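Local structure of uncharacterized protein (3BE3) at residues B[37-42]-B[56-61]; B[51-56]-B[69-74]. The protein is of unknown function, a small DUF1653 protein of the SH3 clan that forms a two-chain assembly and binds a sulfate ion in the crystal. All coordinates share one frame; numbering follows the deposited sequence.

Contact 1: B[37-42]-B[56-61]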
ATOM      1  N   VAL B  37       3.002  -4.459  -4.059  1.00  9.75           N
ATOM      2  CA  VAL B  37       4.063  -4.156  -3.098  1.00 10.35           C
ATOM      3  C   VAL B  37       3.823  -2.721  -2.624  1.00 10.95           C
ATOM      4  O   VAL B  37       3.573  -1.827  -3.435  1.00 11.54           O
ATOM      5  CB  VAL B  37       5.488  -4.228  -3.742  1.00 10.02           C
ATOM      6  CG1 VAL B  37       6.561  -3.772  -2.738  1.00  7.75           C
ATOM      7  CG2 VAL B  37       5.776  -5.647  -4.225  1.00 10.08           C
ATOM      8  N   VAL B  38       3.872  -2.519  -1.309  1.00 12.45           N
ATOM      9  CA  VAL B  38       3.698  -1.200  -0.701  1.00 11.45           C
ATOM     10  C   VAL B  38       5.112  -0.746  -0.358  1.00 11.01           C
ATOM     11  O   VAL B  38       5.814  -1.429   0.388  1.00 10.54           O
ATOM     12  CB  VAL B  38       2.859  -1.281   0.601  1.00 12.47           C
ATOM     13  CG1 VAL B  38       2.767   0.096   1.257  1.00 11.07           C
ATOM     14  CG2 VAL B  38       1.467  -1.801   0.275  1.00 11.29           C
ATOM     15  N   TYR B  39       5.537   0.390  -0.905  1.00 10.64           N
ATOM     16  CA  TYR B  39       6.893   0.875  -0.660  1.00 12.39           C
ATOM     17  C   TYR B  39       7.023   2.399  -0.571  1.00 13.34           C
ATOM     18  O   TYR B  39       6.196   3.141  -1.104  1.00 12.50           O
ATOM     19  CB  TYR B  39       7.826   0.331  -1.752  1.00 13.45           C
ATOM     20  CG  TYR B  39       7.518   0.769  -3.179  1.00 15.36           C
ATOM     21  CD1 TYR B  39       8.330   1.688  -3.842  1.00 14.40           C
ATOM     22  CD2 TYR B  39       6.443   0.236  -3.884  1.00 15.40           C
ATOM     23  CE1 TYR B  39       8.080   2.062  -5.170  1.00 16.05           C
ATOM     24  CE2 TYR B  39       6.189   0.605  -5.213  1.00 15.78           C
ATOM     25  CZ  TYR B  39       7.009   1.514  -5.853  1.00 15.93           C
ATOM     26  OH  TYR B  39       6.770   1.843  -7.174  1.00 20.69           O
ATOM     27  N   THR B  40       8.080   2.859   0.092  1.00 13.90           N
ATOM     28  CA  THR B  40       8.319   4.286   0.266  1.00 14.51           C
ATOM     29  C   THR B  40       9.655   4.629  -0.368  1.00 16.25           C
ATOM     30  O   THR B  40      10.585   3.829  -0.318  1.00 14.70           O
ATOM     31  CB  THR B  40       8.390   4.643   1.767  1.00 15.20           C
ATOM     32  OG1 THR B  40       7.245   4.107   2.439  1.00 20.54           O
ATOM     33  CG2 THR B  40       8.439   6.160   1.963  1.00 15.25           C
ATOM     34  N   ARG B  41       9.763   5.810  -0.967  1.00 16.94           N
ATOM     35  CA  ARG B  41      11.041   6.188  -1.559  1.00 16.67           C
ATOM     36  C   ARG B  41      11.958   6.700  -0.460  1.00 15.66           C
ATOM     37  O   ARG B  41      11.505   7.313   0.515  1.00 13.05           O
ATOM     38  CB  ARG B  41      10.866   7.251  -2.650  1.00 19.58           C
ATOM     39  CG  ARG B  41      10.102   8.475  -2.234  1.00 19.99           C
ATOM     40  CD  ARG B  41       9.949   9.450  -3.401  1.00 23.26           C
ATOM     41  NE  ARG B  41       8.889  10.409  -3.119  1.00 19.88           N
ATOM     42  CZ  ARG B  41       8.968  11.370  -2.209  1.00 20.86           C
ATOM     43  NH1 ARG B  41      10.072  11.528  -1.489  1.00 21.47           N
ATOM     44  NH2 ARG B  41       7.917  12.141  -1.979  1.00 20.41           N
ATOM     45  N   LEU B  42      13.249   6.438  -0.625  1.00 13.95           N
ATOM     46  CA  LEU B  42      14.240   6.852   0.351  1.00 13.26           C
ATOM     47  C   LEU B  42      15.201   7.874  -0.252  1.00 13.89           C
ATOM     48  O   LEU B  42      16.424   7.733  -0.172  1.00 13.28           O
ATOM     49  CB  LEU B  42      14.992   5.619   0.868  1.00 12.74           C
ATOM     50  CG  LEU B  42      14.063   4.521   1.416  1.00 12.35           C
ATOM     51  CD1 LEU B  42      14.881   3.289   1.782  1.00 11.50           C
ATOM     52  CD2 LEU B  42      13.280   5.037   2.629  1.00 10.52           C
ATOM     53  N   ARG B  56       4.065  -8.879  -9.495  1.00 15.22           N
ATOM     54  CA  ARG B  56       4.611  -9.502 -10.692  1.00 17.36           C
ATOM     55  C   ARG B  56       5.405  -8.534 -11.571  1.00 17.56           C
ATOM     56  O   ARG B  56       6.300  -8.957 -12.296  1.00 18.11           O
ATOM     57  CB  ARG B  56       3.498 -10.187 -11.497  1.00 17.80           C
ATOM     58  CG  ARG B  56       2.403  -9.280 -12.003  1.00 19.82           C
ATOM     59  CD  ARG B  56       1.399 -10.104 -12.807  1.00 21.97           C
ATOM     60  NE  ARG B  56       0.461  -9.265 -13.549  1.00 23.19           N
ATOM     61  CZ  ARG B  56      -0.706  -8.831 -13.078  1.00 22.79           C
ATOM     62  NH1 ARG B  56      -1.099  -9.160 -11.849  1.00 23.81           N
ATOM     63  NH2 ARG B  56      -1.475  -8.061 -13.840  1.00 18.17           N
ATOM     64  N   ILE B  57       5.092  -7.243 -11.503  1.00 16.43           N
ATOM     65  CA  ILE B  57       5.841  -6.258 -12.280  1.00 17.59           C
ATOM     66  C   ILE B  57       7.124  -5.928 -11.507  1.00 17.34           C
ATOM     67  O   ILE B  57       8.204  -5.805 -12.085  1.00 18.00           O
ATOM     68  CB  ILE B  57       5.036  -4.953 -12.500  1.00 19.04           C
ATOM     69  CG1 ILE B  57       3.737  -5.252 -13.262  1.00 20.30           C
ATOM     70  CG2 ILE B  57       5.886  -3.949 -13.260  1.00 18.56           C
ATOM     71  CD1 ILE B  57       3.935  -5.881 -14.626  1.00 24.73           C
ATOM     72  N   TRP B  58       6.989  -5.787 -10.190  1.00 16.87           N
ATOM     73  CA  TRP B  58       8.119  -5.499  -9.298  1.00 16.03           C
ATOM     74  C   TRP B  58       9.189  -6.573  -9.475  1.00 15.98           C
ATOM     75  O   TRP B  58      10.384  -6.273  -9.496  1.00 16.72           O
ATOM     76  CB  TRP B  58       7.633  -5.475  -7.837  1.00 14.20           C
ATOM     77  CG  TRP B  58       8.695  -5.314  -6.755  1.00 13.17           C
ATOM     78  CD1 TRP B  58       9.545  -6.272  -6.294  1.00 16.14           C
ATOM     79  CD2 TRP B  58       8.955  -4.140  -5.959  1.00 14.10           C
ATOM     80  NE1 TRP B  58      10.305  -5.778  -5.255  1.00 15.48           N
ATOM     81  CE2 TRP B  58       9.956  -4.475  -5.029  1.00 15.71           C
ATOM     82  CE3 TRP B  58       8.422  -2.850  -5.932  1.00 14.49           C
ATOM     83  CZ2 TRP B  58      10.449  -3.552  -4.097  1.00 14.23           C
ATOM     84  CZ3 TRP B  58       8.915  -1.937  -5.000  1.00 15.49           C
ATOM     85  CH2 TRP B  58       9.906  -2.297  -4.096  1.00 15.11           C
ATOM     86  N   ASN B  59       8.737  -7.820  -9.607  1.00 17.48           N
ATOM     87  CA  ASN B  59       9.621  -8.971  -9.772  1.00 21.05           C
ATOM     88  C   ASN B  59      10.177  -9.189 -11.179  1.00 22.99           C
ATOM     89  O   ASN B  59      10.976 -10.101 -11.389  1.00 22.91           O
ATOM     90  CB  ASN B  59       8.903 -10.250  -9.330  1.00 22.31           C
ATOM     91  CG  ASN B  59       8.945 -10.450  -7.837  1.00 24.32           C
ATOM     92  OD1 ASN B  59       9.910 -10.060  -7.187  1.00 26.23           O
ATOM     93  ND2 ASN B  59       7.914 -11.079  -7.285  1.00 24.04           N
ATOM     94  N   GLU B  60       9.771  -8.374 -12.142  1.00 25.46           N
ATOM     95  CA  GLU B  60      10.270  -8.556 -13.497  1.00 28.76           C
ATOM     96  C   GLU B  60      11.735  -8.188 -13.642  1.00 30.12           C
ATOM     97  O   GLU B  60      12.276  -7.378 -12.888  1.00 28.83           O
ATOM     98  CB  GLU B  60       9.454  -7.730 -14.497  1.00 27.90           C
ATOM     99  CG  GLU B  60       8.024  -8.190 -14.671  1.00 31.13           C
ATOM    100  CD  GLU B  60       7.292  -7.406 -15.740  1.00 32.27           C
ATOM    101  OE1 GLU B  60       7.510  -6.183 -15.828  1.00 34.99           O
ATOM    102  OE2 GLU B  60       6.491  -8.006 -16.485  1.00 33.99           O
ATOM    103  N   THR B  61      12.379  -8.807 -14.623  1.00 32.17           N
ATOM    104  CA  THR B  61      13.774  -8.534 -14.917  1.00 34.36           C
ATOM    105  C   THR B  61      13.772  -7.522 -16.055  1.00 35.48           C
ATOM    106  O   THR B  61      12.853  -7.500 -16.871  1.00 34.36           O
ATOM    107  CB  THR B  61      14.526  -9.819 -15.348  1.00 36.33           C
ATOM    108  OG1 THR B  61      14.634 -10.705 -14.225  1.00 36.90           O
ATOM    109  CG2 THR B  61      15.923  -9.490 -15.862  1.00 36.83           C
TER

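Contact 2: B[51-56]-B[69-74]. With SO4 (sulfate ion), chain D.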
ATOM      1  N   SER B  51       4.129   4.430  -2.486  1.00 15.46           N
ATOM      2  CA  SER B  51       3.638   3.971  -3.778  1.00 14.73           C
ATOM      3  C   SER B  51       3.249   2.505  -3.682  1.00 13.62           C
ATOM      4  O   SER B  51       3.613   1.827  -2.724  1.00 14.06           O
ATOM      5  CB  SER B  51       4.737   4.119  -4.840  1.00 14.66           C
ATOM      6  OG  SER B  51       5.195   5.453  -4.945  1.00 19.00           O
ATOM      7  N   THR B  52       2.499   2.015  -4.669  1.00 13.59           N
ATOM      8  CA  THR B  52       2.128   0.604  -4.703  1.00 12.44           C
ATOM      9  C   THR B  52       2.378   0.131  -6.131  1.00 14.41           C
ATOM     10  O   THR B  52       2.182   0.882  -7.093  1.00 13.51           O
ATOM     11  CB  THR B  52       0.640   0.347  -4.348  1.00 14.30           C
ATOM     12  OG1 THR B  52      -0.195   0.794  -5.425  1.00 14.12           O
ATOM     13  CG2 THR B  52       0.259   1.063  -3.061  1.00 14.07           C
ATOM     14  N   ARG B  53       2.830  -1.109  -6.273  1.00 14.10           N
ATOM     15  CA  ARG B  53       3.112  -1.659  -7.596  1.00 14.32           C
ATOM     16  C   ARG B  53       2.875  -3.160  -7.591  1.00 13.20           C
ATOM     17  O   ARG B  53       3.238  -3.844  -6.635  1.00 12.00           O
ATOM     18  CB  ARG B  53       4.557  -1.362  -7.992  1.00 15.76           C
ATOM     19  CG  ARG B  53       4.854  -1.632  -9.452  1.00 19.76           C
ATOM     20  CD  ARG B  53       6.149  -0.958  -9.882  1.00 19.46           C
ATOM     21  NE  ARG B  53       6.311  -0.973 -11.332  1.00 22.46           N
ATOM     22  CZ  ARG B  53       7.287  -0.343 -11.979  1.00 21.67           C
ATOM     23  NH1 ARG B  53       8.190   0.352 -11.300  1.00 21.07           N
ATOM     24  NH2 ARG B  53       7.351  -0.411 -13.299  1.00 25.01           N
ATOM     25  N   LEU B  54       2.273  -3.667  -8.664  1.00 11.82           N
ATOM     26  CA  LEU B  54       1.995  -5.093  -8.775  1.00 12.62           C
ATOM     27  C   LEU B  54       3.251  -5.904  -8.471  1.00 12.54           C
ATOM     28  O   LEU B  54       4.345  -5.586  -8.936  1.00 11.37           O
ATOM     29  CB  LEU B  54       1.485  -5.428 -10.188  1.00 13.92           C
ATOM     30  CG  LEU B  54       0.140  -4.809 -10.585  1.00 14.89           C
ATOM     31  CD1 LEU B  54      -0.104  -5.001 -12.073  1.00 16.63           C
ATOM     32  CD2 LEU B  54      -0.977  -5.448  -9.760  1.00 16.46           C
ATOM     33  N   LEU B  55       3.089  -6.955  -7.677  1.00 12.53           N
ATOM     34  CA  LEU B  55       4.210  -7.807  -7.315  1.00 12.93           C
ATOM     35  C   LEU B  55       4.877  -8.420  -8.548  1.00 14.40           C
ATOM     36  O   LEU B  55       6.105  -8.477  -8.645  1.00 13.99           O
ATOM     37  CB  LEU B  55       3.725  -8.917  -6.377  1.00 13.49           C
ATOM     38  CG  LEU B  55       4.746  -9.964  -5.928  1.00 13.41           C
ATOM     39  CD1 LEU B  55       5.818  -9.309  -5.090  1.00 13.11           C
ATOM     40  CD2 LEU B  55       4.061 -11.025  -5.122  1.00 10.17           C
ATOM     41  N   ARG B  56       4.065  -8.879  -9.495  1.00 15.22           N
ATOM     42  CA  ARG B  56       4.611  -9.502 -10.692  1.00 17.36           C
ATOM     43  C   ARG B  56       5.405  -8.534 -11.571  1.00 17.56           C
ATOM     44  O   ARG B  56       6.300  -8.957 -12.296  1.00 18.11           O
ATOM     45  CB  ARG B  56       3.498 -10.187 -11.497  1.00 17.80           C
ATOM     46  CG  ARG B  56       2.403  -9.280 -12.003  1.00 19.82           C
ATOM     47  CD  ARG B  56       1.399 -10.104 -12.807  1.00 21.97           C
ATOM     48  NE  ARG B  56       0.461  -9.265 -13.549  1.00 23.19           N
ATOM     49  CZ  ARG B  56      -0.706  -8.831 -13.078  1.00 22.79           C
ATOM     50  NH1 ARG B  56      -1.099  -9.160 -11.849  1.00 23.81           N
ATOM     51  NH2 ARG B  56      -1.475  -8.061 -13.840  1.00 18.17           N
ATOM     52  N   GLN B  69      18.924  -7.578 -15.313  1.00 40.02           N
ATOM     53  CA  GLN B  69      19.018  -7.302 -13.880  1.00 36.21           C
ATOM     54  C   GLN B  69      17.637  -7.111 -13.258  1.00 32.75           C
ATOM     55  O   GLN B  69      16.676  -6.769 -13.947  1.00 31.38           O
ATOM     56  CB  GLN B  69      19.885  -6.063 -13.631  1.00 37.14           C
ATOM     57  CG  GLN B  69      19.332  -4.763 -14.184  1.00 38.12           C
ATOM     58  CD  GLN B  69      20.212  -3.572 -13.833  1.00 39.09           C
ATOM     59  OE1 GLN B  69      20.564  -3.368 -12.669  1.00 39.52           O
ATOM     60  NE2 GLN B  69      20.566  -2.779 -14.839  1.00 39.52           N
ATOM     61  N   PRO B  70      17.512  -7.345 -11.943  1.00 29.71           N
ATOM     62  CA  PRO B  70      16.207  -7.179 -11.293  1.00 26.53           C
ATOM     63  C   PRO B  70      15.711  -5.745 -11.404  1.00 22.99           C
ATOM     64  O   PRO B  70      16.505  -4.811 -11.387  1.00 22.20           O
ATOM     65  CB  PRO B  70      16.494  -7.547  -9.835  1.00 27.38           C
ATOM     66  CG  PRO B  70      17.681  -8.447  -9.914  1.00 28.09           C
ATOM     67  CD  PRO B  70      18.529  -7.778 -10.969  1.00 28.65           C
ATOM     68  N   ARG B  71      14.399  -5.573 -11.537  1.00 21.29           N
ATOM     69  CA  ARG B  71      13.833  -4.229 -11.591  1.00 18.38           C
ATOM     70  C   ARG B  71      14.120  -3.622 -10.219  1.00 17.33           C
ATOM     71  O   ARG B  71      14.499  -2.460 -10.105  1.00 15.59           O
ATOM     72  CB  ARG B  71      12.319  -4.282 -11.835  1.00 16.93           C
ATOM     73  CG  ARG B  71      11.687  -2.899 -12.009  1.00 17.58           C
ATOM     74  CD  ARG B  71      10.165  -2.954 -12.071  1.00 16.72           C
ATOM     75  NE  ARG B  71       9.647  -3.666 -13.240  1.00 17.04           N
ATOM     76  CZ  ARG B  71       9.735  -3.230 -14.495  1.00 17.88           C
ATOM     77  NH1 ARG B  71      10.329  -2.072 -14.769  1.00 19.21           N
ATOM     78  NH2 ARG B  71       9.214  -3.950 -15.481  1.00 18.00           N
ATOM     79  N   PHE B  72      13.942  -4.444  -9.185  1.00 16.75           N
ATOM     80  CA  PHE B  72      14.189  -4.053  -7.795  1.00 17.99           C
ATOM     81  C   PHE B  72      15.073  -5.105  -7.123  1.00 17.30           C
ATOM     82  O   PHE B  72      14.672  -6.260  -7.013  1.00 18.09           O
ATOM     83  CB  PHE B  72      12.873  -3.943  -7.014  1.00 17.45           C
ATOM     84  CG  PHE B  72      12.041  -2.729  -7.363  1.00 19.30           C
ATOM     85  CD1 PHE B  72      11.056  -2.789  -8.347  1.00 17.32           C
ATOM     86  CD2 PHE B  72      12.233  -1.520  -6.690  1.00 19.23           C
ATOM     87  CE1 PHE B  72      10.277  -1.668  -8.652  1.00 18.71           C
ATOM     88  CE2 PHE B  72      11.466  -0.404  -6.987  1.00 18.80           C
ATOM     89  CZ  PHE B  72      10.485  -0.476  -7.971  1.00 18.10           C
ATOM     90  N   ALA B  73      16.265  -4.713  -6.680  1.00 16.89           N
ATOM     91  CA  ALA B  73      17.199  -5.638  -6.019  1.00 17.63           C
ATOM     92  C   ALA B  73      17.230  -5.485  -4.501  1.00 16.86           C
ATOM     93  O   ALA B  73      17.559  -4.418  -3.983  1.00 15.96           O
ATOM     94  CB  ALA B  73      18.607  -5.449  -6.571  1.00 19.06           C
ATOM     95  N   TYR B  74      16.899  -6.561  -3.790  1.00 17.32           N
ATOM     96  CA  TYR B  74      16.884  -6.558  -2.323  1.00 16.73           C
ATOM     97  C   TYR B  74      18.299  -6.399  -1.771  1.00 16.87           C
ATOM     98  O   TYR B  74      19.214  -7.108  -2.189  1.00 14.73           O
ATOM     99  CB  TYR B  74      16.280  -7.879  -1.808  1.00 16.08           C
ATOM    100  CG  TYR B  74      16.202  -8.028  -0.293  1.00 17.54           C
ATOM    101  CD1 TYR B  74      15.308  -7.282   0.461  1.00 15.39           C
ATOM    102  CD2 TYR B  74      17.026  -8.925   0.379  1.00 17.54           C
ATOM    103  CE1 TYR B  74      15.230  -7.428   1.852  1.00 16.81           C
ATOM    104  CE2 TYR B  74      16.959  -9.072   1.770  1.00 17.91           C
ATOM    105  CZ  TYR B  74      16.061  -8.322   2.507  1.00 17.66           C
ATOM    106  OH  TYR B  74      16.002  -8.465   3.885  1.00 18.23           O
TER
HETATM  107  S   SO4 D 200      10.389   1.441 -14.159  1.00 30.66           S
HETATM  108  O1  SO4 D 200      10.571   0.446 -13.082  1.00 29.76           O
HETATM  109  O2  SO4 D 200      10.826   0.846 -15.436  1.00 31.90           O
HETATM  110  O3  SO4 D 200       8.969   1.809 -14.256  1.00 29.89           O
HETATM  111  O4  SO4 D 200      11.193   2.638 -13.867  1.00 28.77           O

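Contact 1: B[37-42]-B[56-61]
Val37 lies across the six-membered ring of Trp58, its CG1 methyl 3.7 Å from the ring centroid and only 10° off the normal, a CH-pi contact over the face. With CG1 anti to the backbone N (chi1 174°), both methyls are spread along the indole: CG1 covers the benzo ring, while CG2 sits 3.9 Å from Trp58 CG near the five-membered ring. Tyr39, two residues further along strand 35-41, meets the same indole in another way. The CZ3 corner of Trp58 points at the middle of the Tyr39 face, 3.5 Å from Tyr39 CD2, and the six-membered rings form an edge-to-face pair with planes at 67°. The tryptophan is the last residue of the short helix 55-58, which lays its side chain over the strongly bent antiparallel sheet of this SH3-clan fold, close to the centre of the chain. Across this contact the three side chains touch through carbon atoms alone, with no hydrogen bond between the segments. Two further rings pack against the indole, Phe72 stacking on it and Tyr13 meeting it edge-to-face, while Tyr21 meets the Tyr39 ring. On the backbone just beyond Trp58, Glu60 N bonds back to Ile57 O at 3.0 Å.

Contact 2: B[51-56]-B[69-74]
Arg53 and Arg71 lay their guanidinium groups one on the other, planes 28° apart and centres 4.5 Å apart, with Arg53 NH2 over the face of Arg71. This stack and the sulfate it grips are the tight part of the contact. Arg53 meets the anion with its edge, the sulfur lying near the guanidinium plane: NH2 reaches O3 at 2.9 Å and NH1 reaches O1 at 3.0 Å, with weak, longer crossed bonds beside them. Arg71 NH1 donates to the same O1 at 3.0 Å, which therefore accepts from both arginines. The shared sulfate, and Glu60 in a salt bridge with Arg71 NH2, probably offset the two charges. An extended chain carries the Arg53 head across, whereas Arg71 runs extended as far as CD, which lies over the face of the Arg53 guanidinium, and the bend at chi3 (-65°) then turns its own guanidinium alongside. In this SH3-clan fold Arg53 stems from strand 50-54 and Arg71 from the short break in strand 67-76, elements well separated in the order of the sheet; His15 and Tyr16 also bond the sulfate. The ion is probably from the crystallisation liquor, so the cluster is at most consistent with a natural anion site. Ile57 O accepts from Arg71 NE, which should hold that guanidinium in place. Looser is the buried flank, where Phe72 turns its ring edge to Arg53 NH1, 3.9 Å from CE1, without a bond. Both arginines are partly exposed, and Arg53 NE makes a long, weak ion pair with Asp30 of the second subunit.

Overall arrangement
Contact 1 is wholly buried near the centre of the chain, whereas contact 2, its centre about 3 Å away, is only partly buried and reaches out to a bound anion. The first is apolar and aromatic; the second depends on charge. Strands 35-41 and 50-54, one from each contact, are antiparallel neighbours, bonded through Val37 N to Arg53 O at 2.7 Å and Tyr39 O to Ser51 N at 2.8 Å. Helix 55-58 supplies Trp58 to contact 1 and directly follows the strand that carries Arg53. Trp58 CD2 lies 3.5 Å from Phe72 CD1, so the aromatic cluster of contact 1 runs on to Phe72, which borders Arg53. Each also touches the second subunit.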